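Local coordinates for protein Alpha/beta hydrolase (Enterobacter asburiae, PDB 6KMO) that probably hydrolyses carboxylic ester bonds as an esterase or lipase of the alpha/beta hydrolase fold, at residues K88-E93 with G113-H118; E119-D124 with V323-A328; Q57-A62 with Y309-P314. The protein carries 2 engineered substitutions. All coordinates share one frame; numbering follows the deposited sequence.

Contact 1: residues K88-E93 with G113-H118; sequences KIVKPE and GDFPTH
Lys-88 and Phe-115, with CA atoms 7.5 Å apart, mark the closest backbone approach between strand 83-92 and the weakly bonded first turn of helix 115-129. No hydrogen bond crosses the gap, and side chains alone fill it. The aromatic ring carries the contact, because chi1 of Phe-115 (176°) sets CG opposite the backbone N and extends the ring to the strand. Lys-88 lies over one face: its CB stands 4.0 Å from the ring centroid, 20° off the normal, in a CH-pi contact. Bends at chi2 and chi3 then fold the lysine chain along that side of the ring, bringing Lys-88 CE above the rim, 3.7 Å from Phe-115 CD2. Val-90, pointing from the same side of the strand, works at the edge instead, where its CG2 comes within 3.7 Å of Phe-115 CE1 near the ring plane. Tyr-135, on the adjoining strand 132-136, meets the phenylalanine ring edge-to-face.

The helix start is fixed separately. Asp-114 is the N-cap, its OD1 accepting from Thr-117 N at 2.8 Å with a nearly straight N-H...O angle of 165°, met almost along the C-O axis. His-118 ND1 donates to Thr-117 OG1 at 2.9 Å, with the acceptor close to the imidazole plane. This is a characteristic strand-to-helix contact of the alpha/beta hydrolase fold, holding the helix that follows strand 99-105 against the sheet. Its chemistry implies that the lysine serves here chiefly through its methylenes, CB over the ring face and CE just outside the CD2-CE2 edge, while the ammonium group goes on to a long, weak ion pair with Glu-75.

Contact 2: residues E119-D124 with V323-A328; sequences ERLIRD and VALEQA
Leu-325 reaches from helix 319-335 to Leu-121 and Asp-124 of helix 115-129, joining two helices that pack on one side of the central sheet of the alpha/beta hydrolase fold. Their places are consistent with the first and last helices of the canonical fold. The short axes approach to 10.5 Å with their N-to-C directions 50° apart, a spacing bridged largely by this one leucine.

Both of its methyls touch Leu-121, but one of them also has polar company. CD2 of Leu-325 meets CD1 of Leu-121 at 3.6 Å, a purely apolar touch in which the side chains cross at about a right angle. Chi1 of Leu-121 (168°) holds its branch opposite the backbone N, and from there the branch comes nearer to the neighbouring helix than its CB direction would suggest. Leu-121 also packs on Phe-104 of the sheet, near the probable nucleophile elbow.

The other methyl, Leu-325 CD1, lies 3.8 Å from Leu-121 CD1 and borders an ion pair as well. It is 3.7 Å from Asp-124 OD2, the oxygen that Arg-120 grips side-on across one helical turn. Arg-120 NE reaches Asp-124 OD2 at 2.9 Å, and NH2 shares the same acceptor, both approaching from one face of the carboxylate. The guanidinium has further partners in Asn-313 and the carbonyl of Gly-310, so this buried charge is held by the loop before the last helix as well as by its own helix. On the far side of helix 319-335, Gln-327 hydrogen-bonds Gln-327 of the second subunit, placing the same helix at the dimer interface. Packing is closest at the guanidinium edge: Leu-325 CD1 lies near its plane, 3.3 Å from Arg-120 NH2.

Contact 3: residues Q57-A62 with Y309-P314; sequences QVLIGA and YGLLNP
Pro-314 meets Ala-62 through the CD-CG edge of its puckered pyrrolidine ring, and no flat group is stacked across the segments. Both ring atoms approach the Ala-62 carbonyl oxygen in van der Waals contact, Pro-314 CD lying 3.6 Å from Ala-62 O. The one aromatic ring here, that of Tyr-309, turns instead to Trp-208, their planes about 50° apart.

The apolar half belongs to Leu-59. Its chi1 of -178° sets the branch opposite the backbone N, and the terminal CD1 points at the notch between the methyls of two consecutive leucines of the loop. Leu-59 CD1 is 4.4 Å from Leu-311 CD2, and Leu-312 CD2 lies at the same distance from that methyl, so the packing is loose rather than interlocked.

No hydrogen bond joins the two segments themselves, but the residue following 57-62 supplies firm ones. Gln-63 accepts from Asn-313 N through OE1 and donates to Leu-311 O through NE2, reading the loop backbone with both ends of its amide.

In the fold, the contact brings helix 52-63 against the loop between strand 305-306 and helix 319-335, a region that in related hydrolases carries the catalytic histidine. Leu-311 rests on His-118 of helix 115-129, Leu-312 and Pro-314 reach Phe-35 of helix 30-41, and Tyr-309 leans on Val-321 and Ala-324 of helix 319-335.

All three contacts are largely buried, though contact 3 reaches the surface at its proline. Contacts 1 and 2 both use helix 115-129, which meets the sheet through its first turn and the last helix through its next; Ile-122 packs against both Val-90 and Phe-115 of contact 1. The loop of contact 3 is tied to contact 2 by hydrogen bonds from the arginine there, and contact 3 meets contact 1 by packing, with Thr-117 CG2 3.8 Å from Ile-60 CA. The chemistry shifts accordingly: an aromatic face against the sheet, a leucine beside a salt bridge whose arginine is buried, and loose aliphatic packing at helix 52-63.

Contact 1: residues K88-E93 with G113-H118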
loop_
_atom_site.group_PDB
_atom_site.type_symbol
_atom_site.label_atom_id
_atom_site.label_comp_id
_atom_site.label_asym_id
_atom_site.label_seq_id
_atom_site.Cartn_x
_atom_site.Cartn_y
_atom_site.Cartn_z
ATOM N N LYS A 88 9.078 -23.207 12.806
ATOM C CA LYS A 88 10.194 -22.893 11.930
ATOM C C LYS A 88 10.516 -21.426 12.135
ATOM O O LYS A 88 9.613 -20.586 12.087
ATOM C CB LYS A 88 9.871 -23.167 10.460
ATOM C CG LYS A 88 9.610 -24.641 10.145
ATOM C CD LYS A 88 10.883 -25.469 10.244
ATOM C CE LYS A 88 11.574 -25.547 8.915
ATOM N NZ LYS A 88 12.626 -26.609 8.894
ATOM N N ILE A 89 11.783 -21.109 12.382
ATOM C CA ILE A 89 12.217 -19.765 12.732
ATOM C C ILE A 89 13.081 -19.243 11.597
ATOM O O ILE A 89 14.045 -19.900 11.189
ATOM C CB ILE A 89 12.970 -19.746 14.072
ATOM C CG1 ILE A 89 12.076 -20.305 15.185
ATOM C CG2 ILE A 89 13.395 -18.341 14.446
ATOM C CD1 ILE A 89 12.493 -21.622 15.707
ATOM N N VAL A 90 12.727 -18.087 11.057
ATOM C CA VAL A 90 13.421 -17.506 9.913
ATOM C C VAL A 90 13.960 -16.149 10.331
ATOM O O VAL A 90 13.224 -15.326 10.888
ATOM C CB VAL A 90 12.496 -17.390 8.688
ATOM C CG1 VAL A 90 13.263 -16.884 7.482
ATOM C CG2 VAL A 90 11.833 -18.732 8.378
ATOM N N LYS A 91 15.248 -15.919 10.097
ATOM C CA LYS A 91 15.912 -14.683 10.474
ATOM C C LYS A 91 16.694 -14.126 9.299
ATOM O O LYS A 91 17.031 -14.856 8.361
ATOM C CB LYS A 91 16.874 -14.939 11.646
ATOM C CG LYS A 91 16.201 -15.415 12.897
ATOM C CD LYS A 91 17.211 -15.622 14.018
ATOM C CE LYS A 91 16.533 -16.243 15.224
ATOM N NZ LYS A 91 17.483 -16.411 16.371
ATOM N N PRO A 92 17.000 -12.827 9.317
ATOM C CA PRO A 92 17.853 -12.262 8.266
ATOM C C PRO A 92 19.190 -12.985 8.223
ATOM O O PRO A 92 19.679 -13.486 9.242
ATOM C CB PRO A 92 18.011 -10.794 8.693
ATOM C CG PRO A 92 16.807 -10.525 9.562
ATOM C CD PRO A 92 16.566 -11.811 10.292
ATOM N N GLU A 93 19.787 -12.987 7.027
ATOM C CA GLU A 93 20.948 -13.819 6.751
ATOM C C GLU A 93 22.079 -13.522 7.713
ATOM O O GLU A 93 22.789 -14.437 8.146
ATOM C CB GLU A 93 21.410 -13.581 5.310
ATOM C CG GLU A 93 22.741 -14.220 4.946
ATOM C CD GLU A 93 23.217 -13.835 3.554
ATOM O OE1 GLU A 93 23.916 -14.655 2.921
ATOM O OE2 GLU A 93 22.901 -12.713 3.095
ATOM N N GLY A 113 -1.164 -26.008 2.406
ATOM C CA GLY A 113 -0.117 -25.167 2.932
ATOM C C GLY A 113 0.708 -25.835 4.013
ATOM O O GLY A 113 0.329 -26.838 4.610
ATOM N N ASP A 114 1.866 -25.227 4.260
ATOM C CA ASP A 114 2.925 -25.733 5.125
ATOM C C ASP A 114 4.063 -24.717 5.062
ATOM O O ASP A 114 3.917 -23.635 4.477
ATOM C CB ASP A 114 3.365 -27.131 4.701
ATOM C CG ASP A 114 3.919 -27.191 3.305
ATOM O OD1 ASP A 114 4.240 -26.140 2.721
ATOM O OD2 ASP A 114 4.092 -28.328 2.780
ATOM N N PHE A 115 5.190 -25.042 5.680
ATOM C CA PHE A 115 6.325 -24.128 5.628
ATOM C C PHE A 115 6.949 -24.047 4.238
ATOM O O PHE A 115 7.109 -22.927 3.722
ATOM C CB PHE A 115 7.349 -24.427 6.729
ATOM C CG PHE A 115 8.580 -23.553 6.633
ATOM C CD1 PHE A 115 8.560 -22.236 7.077
ATOM C CD2 PHE A 115 9.746 -24.035 6.056
ATOM C CE1 PHE A 115 9.670 -21.429 6.960
ATOM C CE2 PHE A 115 10.865 -23.222 5.935
ATOM C CZ PHE A 115 10.834 -21.932 6.401
ATOM N N PRO A 116 7.335 -25.151 3.578
ATOM C CA PRO A 116 8.006 -24.991 2.273
ATOM C C PRO A 116 7.196 -24.183 1.272
ATOM O O PRO A 116 7.767 -23.349 0.558
ATOM C CB PRO A 116 8.265 -26.442 1.822
ATOM C CG PRO A 116 8.334 -27.202 3.094
ATOM C CD PRO A 116 7.325 -26.552 4.027
ATOM N N THR A 117 5.881 -24.397 1.197
ATOM C CA THR A 117 5.086 -23.619 0.260
ATOM C C THR A 117 5.150 -22.121 0.559
ATOM O O THR A 117 5.045 -21.295 -0.365
ATOM C CB THR A 117 3.605 -24.036 0.250
ATOM O OG1 THR A 117 3.047 -23.978 1.563
ATOM C CG2 THR A 117 3.395 -25.418 -0.363
ATOM N N HIS A 118 5.285 -21.745 1.822
ATOM C CA HIS A 118 5.274 -20.345 2.232
ATOM C C HIS A 118 6.657 -19.766 2.475
ATOM O O HIS A 118 6.769 -18.579 2.819
ATOM C CB HIS A 118 4.425 -20.182 3.501
ATOM C CG HIS A 118 2.951 -20.240 3.225
ATOM N ND1 HIS A 118 2.333 -21.365 2.721
ATOM C CD2 HIS A 118 1.982 -19.303 3.348
ATOM C CE1 HIS A 118 1.048 -21.114 2.548
ATOM N NE2 HIS A 118 0.812 -19.868 2.922
#

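Contact 2: residues E119-D124 with V323-A328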
loop_
_atom_site.group_PDB
_atom_site.type_symbol
_atom_site.label_atom_id
_atom_site.label_comp_id
_atom_site.label_asym_id
_atom_site.label_seq_id
_atom_site.Cartn_x
_atom_site.Cartn_y
_atom_site.Cartn_z
ATOM N N GLU A 119 7.724 -20.543 2.245
ATOM C CA GLU A 119 9.056 -20.117 2.659
ATOM C C GLU A 119 9.520 -18.849 1.949
ATOM O O GLU A 119 10.105 -17.959 2.576
ATOM C CB GLU A 119 10.071 -21.252 2.473
ATOM C CG GLU A 119 11.450 -20.833 2.927
ATOM C CD GLU A 119 12.430 -21.969 3.037
ATOM O OE1 GLU A 119 12.129 -23.068 2.517
ATOM O OE2 GLU A 119 13.488 -21.758 3.673
ATOM N N ARG A 120 9.278 -18.731 0.645
ATOM C CA ARG A 120 9.756 -17.547 -0.059
ATOM C C ARG A 120 9.086 -16.288 0.488
ATOM O O ARG A 120 9.752 -15.273 0.751
ATOM C CB ARG A 120 9.527 -17.702 -1.557
ATOM C CG ARG A 120 10.329 -16.706 -2.389
ATOM C CD ARG A 120 9.456 -15.992 -3.395
ATOM N NE ARG A 120 8.691 -14.906 -2.780
ATOM C CZ ARG A 120 7.369 -14.778 -2.800
ATOM N NH1 ARG A 120 6.564 -15.688 -3.325
ATOM N NH2 ARG A 120 6.851 -13.689 -2.263
ATOM N N LEU A 121 7.766 -16.347 0.667
ATOM C CA LEU A 121 7.021 -15.238 1.251
ATOM C C LEU A 121 7.542 -14.898 2.638
ATOM O O LEU A 121 7.744 -13.725 2.963
ATOM C CB LEU A 121 5.536 -15.606 1.312
ATOM C CG LEU A 121 4.614 -14.709 2.139
ATOM C CD1 LEU A 121 4.645 -13.252 1.664
ATOM C CD2 LEU A 121 3.179 -15.248 2.099
ATOM N N ILE A 122 7.739 -15.912 3.483
ATOM C CA ILE A 122 8.221 -15.654 4.836
ATOM C C ILE A 122 9.585 -14.985 4.790
ATOM O O ILE A 122 9.836 -14.009 5.501
ATOM C CB ILE A 122 8.248 -16.950 5.660
ATOM C CG1 ILE A 122 6.833 -17.482 5.856
ATOM C CG2 ILE A 122 8.914 -16.697 6.998
ATOM C CD1 ILE A 122 6.789 -18.924 6.280
ATOM N N ARG A 123 10.489 -15.513 3.971
ATOM C CA ARG A 123 11.812 -14.908 3.866
ATOM C C ARG A 123 11.725 -13.465 3.384
ATOM O O ARG A 123 12.462 -12.596 3.873
ATOM C CB ARG A 123 12.705 -15.732 2.931
ATOM C CG ARG A 123 13.166 -17.067 3.510
ATOM C CD ARG A 123 13.985 -17.809 2.478
ATOM N NE ARG A 123 14.525 -19.074 2.956
ATOM C CZ ARG A 123 15.787 -19.474 2.791
ATOM N NH1 ARG A 123 16.685 -18.693 2.212
ATOM N NH2 ARG A 123 16.142 -20.668 3.244
ATOM N N ASP A 124 10.843 -13.179 2.424
ATOM C CA ASP A 124 10.698 -11.805 1.951
ATOM C C ASP A 124 10.274 -10.879 3.090
ATOM O O ASP A 124 10.764 -9.749 3.201
ATOM C CB ASP A 124 9.656 -11.728 0.830
ATOM C CG ASP A 124 10.145 -12.236 -0.498
ATOM O OD1 ASP A 124 11.368 -12.435 -0.698
ATOM O OD2 ASP A 124 9.278 -12.446 -1.380
ATOM N N VAL A 323 6.878 -4.815 -4.273
ATOM C CA VAL A 323 6.617 -3.593 -3.527
ATOM C C VAL A 323 5.690 -3.871 -2.350
ATOM O O VAL A 323 5.950 -3.416 -1.236
ATOM C CB VAL A 323 6.079 -2.499 -4.467
ATOM C CG1 VAL A 323 5.527 -1.304 -3.674
ATOM C CG2 VAL A 323 7.187 -2.068 -5.418
ATOM N N ALA A 324 4.615 -4.633 -2.567
ATOM C CA ALA A 324 3.676 -4.896 -1.482
ATOM C C ALA A 324 4.364 -5.550 -0.288
ATOM O O ALA A 324 4.067 -5.222 0.874
ATOM C CB ALA A 324 2.536 -5.790 -1.967
ATOM N N LEU A 325 5.254 -6.506 -0.537
ATOM C CA LEU A 325 5.891 -7.210 0.569
ATOM C C LEU A 325 6.936 -6.335 1.245
ATOM O O LEU A 325 7.071 -6.362 2.474
ATOM C CB LEU A 325 6.464 -8.543 0.094
ATOM C CG LEU A 325 5.384 -9.512 -0.407
ATOM C CD1 LEU A 325 6.028 -10.805 -0.913
ATOM C CD2 LEU A 325 4.341 -9.833 0.662
ATOM N N GLU A 326 7.670 -5.532 0.471
ATOM C CA GLU A 326 8.555 -4.535 1.075
ATOM C C GLU A 326 7.770 -3.593 1.983
ATOM O O GLU A 326 8.217 -3.263 3.085
ATOM C CB GLU A 326 9.305 -3.739 -0.004
ATOM C CG GLU A 326 10.301 -2.731 0.555
ATOM C CD GLU A 326 11.502 -3.387 1.219
ATOM O OE1 GLU A 326 11.845 -4.532 0.861
ATOM O OE2 GLU A 326 12.129 -2.740 2.087
ATOM N N GLN A 327 6.590 -3.168 1.535
ATOM C CA GLN A 327 5.779 -2.214 2.282
ATOM C C GLN A 327 5.179 -2.838 3.533
ATOM O O GLN A 327 5.071 -2.170 4.576
ATOM C CB GLN A 327 4.700 -1.653 1.348
ATOM C CG GLN A 327 5.259 -0.749 0.257
ATOM C CD GLN A 327 4.203 -0.139 -0.625
ATOM O OE1 GLN A 327 3.169 -0.744 -0.899
ATOM N NE2 GLN A 327 4.466 1.070 -1.103
ATOM N N ALA A 328 4.771 -4.106 3.460
ATOM C CA ALA A 328 4.341 -4.797 4.672
ATOM C C ALA A 328 5.483 -4.891 5.668
ATOM O O ALA A 328 5.294 -4.655 6.869
ATOM C CB ALA A 328 3.809 -6.188 4.328
#

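Contact 3: residues Q57-A62 with Y309-P314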
loop_
_atom_site.group_PDB
_atom_site.type_symbol
_atom_site.label_atom_id
_atom_site.label_comp_id
_atom_site.label_asym_id
_atom_site.label_seq_id
_atom_site.Cartn_x
_atom_site.Cartn_y
_atom_site.Cartn_z
ATOM N N GLN A 57 -1.007 -31.292 -3.088
ATOM C CA GLN A 57 0.062 -31.434 -4.075
ATOM C C GLN A 57 0.016 -30.342 -5.129
ATOM O O GLN A 57 1.069 -29.969 -5.673
ATOM C CB GLN A 57 -0.005 -32.823 -4.711
ATOM C CG GLN A 57 0.357 -33.926 -3.724
ATOM C CD GLN A 57 0.097 -35.318 -4.255
ATOM O OE1 GLN A 57 -0.955 -35.587 -4.839
ATOM N NE2 GLN A 57 1.054 -36.212 -4.043
ATOM N N VAL A 58 -1.170 -29.792 -5.420
ATOM C CA VAL A 58 -1.269 -28.679 -6.361
ATOM C C VAL A 58 -0.465 -27.489 -5.858
ATOM O O VAL A 58 0.337 -26.901 -6.585
ATOM C CB VAL A 58 -2.738 -28.301 -6.613
ATOM C CG1 VAL A 58 -2.827 -27.056 -7.482
ATOM C CG2 VAL A 58 -3.480 -29.462 -7.266
ATOM N N LEU A 59 -0.674 -27.106 -4.599
ATOM C CA LEU A 59 0.057 -25.956 -4.076
ATOM C C LEU A 59 1.531 -26.287 -3.892
ATOM O O LEU A 59 2.397 -25.453 -4.184
ATOM C CB LEU A 59 -0.574 -25.471 -2.770
ATOM C CG LEU A 59 0.083 -24.243 -2.164
ATOM C CD1 LEU A 59 -0.022 -23.026 -3.068
ATOM C CD2 LEU A 59 -0.520 -23.959 -0.790
ATOM N N ILE A 60 1.838 -27.496 -3.428
ATOM C CA ILE A 60 3.236 -27.892 -3.293
ATOM C C ILE A 60 3.966 -27.717 -4.621
ATOM O O ILE A 60 5.043 -27.119 -4.681
ATOM C CB ILE A 60 3.340 -29.323 -2.749
ATOM C CG1 ILE A 60 2.834 -29.376 -1.297
ATOM C CG2 ILE A 60 4.781 -29.841 -2.867
ATOM C CD1 ILE A 60 2.626 -30.790 -0.759
ATOM N N GLY A 61 3.385 -28.224 -5.706
ATOM C CA GLY A 61 4.054 -28.143 -7.001
ATOM C C GLY A 61 4.136 -26.734 -7.560
ATOM O O GLY A 61 5.124 -26.367 -8.196
ATOM N N ALA A 62 3.096 -25.928 -7.342
ATOM C CA ALA A 62 3.137 -24.552 -7.800
ATOM C C ALA A 62 4.293 -23.801 -7.163
ATOM O O ALA A 62 4.881 -22.913 -7.797
ATOM C CB ALA A 62 1.826 -23.853 -7.453
ATOM N N TYR A 309 -1.392 -13.097 -4.177
ATOM C CA TYR A 309 -0.378 -12.519 -5.051
ATOM C C TYR A 309 0.998 -12.604 -4.413
ATOM O O TYR A 309 1.985 -12.921 -5.085
ATOM C CB TYR A 309 -0.718 -11.075 -5.445
ATOM C CG TYR A 309 -0.911 -10.072 -4.314
ATOM C CD1 TYR A 309 -2.163 -9.859 -3.780
ATOM C CD2 TYR A 309 0.142 -9.323 -3.822
ATOM C CE1 TYR A 309 -2.367 -8.942 -2.756
ATOM C CE2 TYR A 309 -0.044 -8.394 -2.783
ATOM C CZ TYR A 309 -1.316 -8.211 -2.268
ATOM O OH TYR A 309 -1.570 -7.335 -1.227
ATOM N N GLY A 310 1.093 -12.353 -3.104
ATOM C CA GLY A 310 2.391 -12.380 -2.448
ATOM C C GLY A 310 2.886 -13.755 -2.056
ATOM O O GLY A 310 4.039 -13.886 -1.635
ATOM N N LEU A 311 2.034 -14.773 -2.137
ATOM C CA LEU A 311 2.446 -16.142 -1.857
ATOM C C LEU A 311 2.974 -16.850 -3.095
ATOM O O LEU A 311 4.026 -17.484 -3.041
ATOM C CB LEU A 311 1.255 -16.953 -1.320
ATOM C CG LEU A 311 1.480 -18.462 -1.199
ATOM C CD1 LEU A 311 2.526 -18.743 -0.131
ATOM C CD2 LEU A 311 0.192 -19.204 -0.891
ATOM N N LEU A 312 2.236 -16.781 -4.194
ATOM C CA LEU A 312 2.479 -17.666 -5.331
ATOM C C LEU A 312 3.844 -17.397 -5.938
ATOM O O LEU A 312 4.122 -16.304 -6.435
ATOM C CB LEU A 312 1.367 -17.483 -6.367
ATOM C CG LEU A 312 -0.007 -17.936 -5.879
ATOM C CD1 LEU A 312 -1.141 -17.443 -6.786
ATOM C CD2 LEU A 312 -0.092 -19.455 -5.703
ATOM N N ASN A 313 4.714 -18.403 -5.912
ATOM C CA ASN A 313 6.071 -18.168 -6.370
ATOM C C ASN A 313 6.164 -17.797 -7.842
ATOM O O ASN A 313 7.060 -17.006 -8.170
ATOM C CB ASN A 313 6.960 -19.351 -5.981
ATOM C CG ASN A 313 7.195 -19.415 -4.494
ATOM O OD1 ASN A 313 7.031 -18.424 -3.786
ATOM N ND2 ASN A 313 7.551 -20.578 -3.998
ATOM N N PRO A 314 5.295 -18.266 -8.741
ATOM C CA PRO A 314 5.359 -17.764 -10.128
ATOM C C PRO A 314 5.116 -16.269 -10.247
ATOM O O PRO A 314 5.440 -15.690 -11.296
ATOM C CB PRO A 314 4.293 -18.587 -10.853
ATOM C CG PRO A 314 4.266 -19.881 -10.065
ATOM C CD PRO A 314 4.417 -19.440 -8.621
#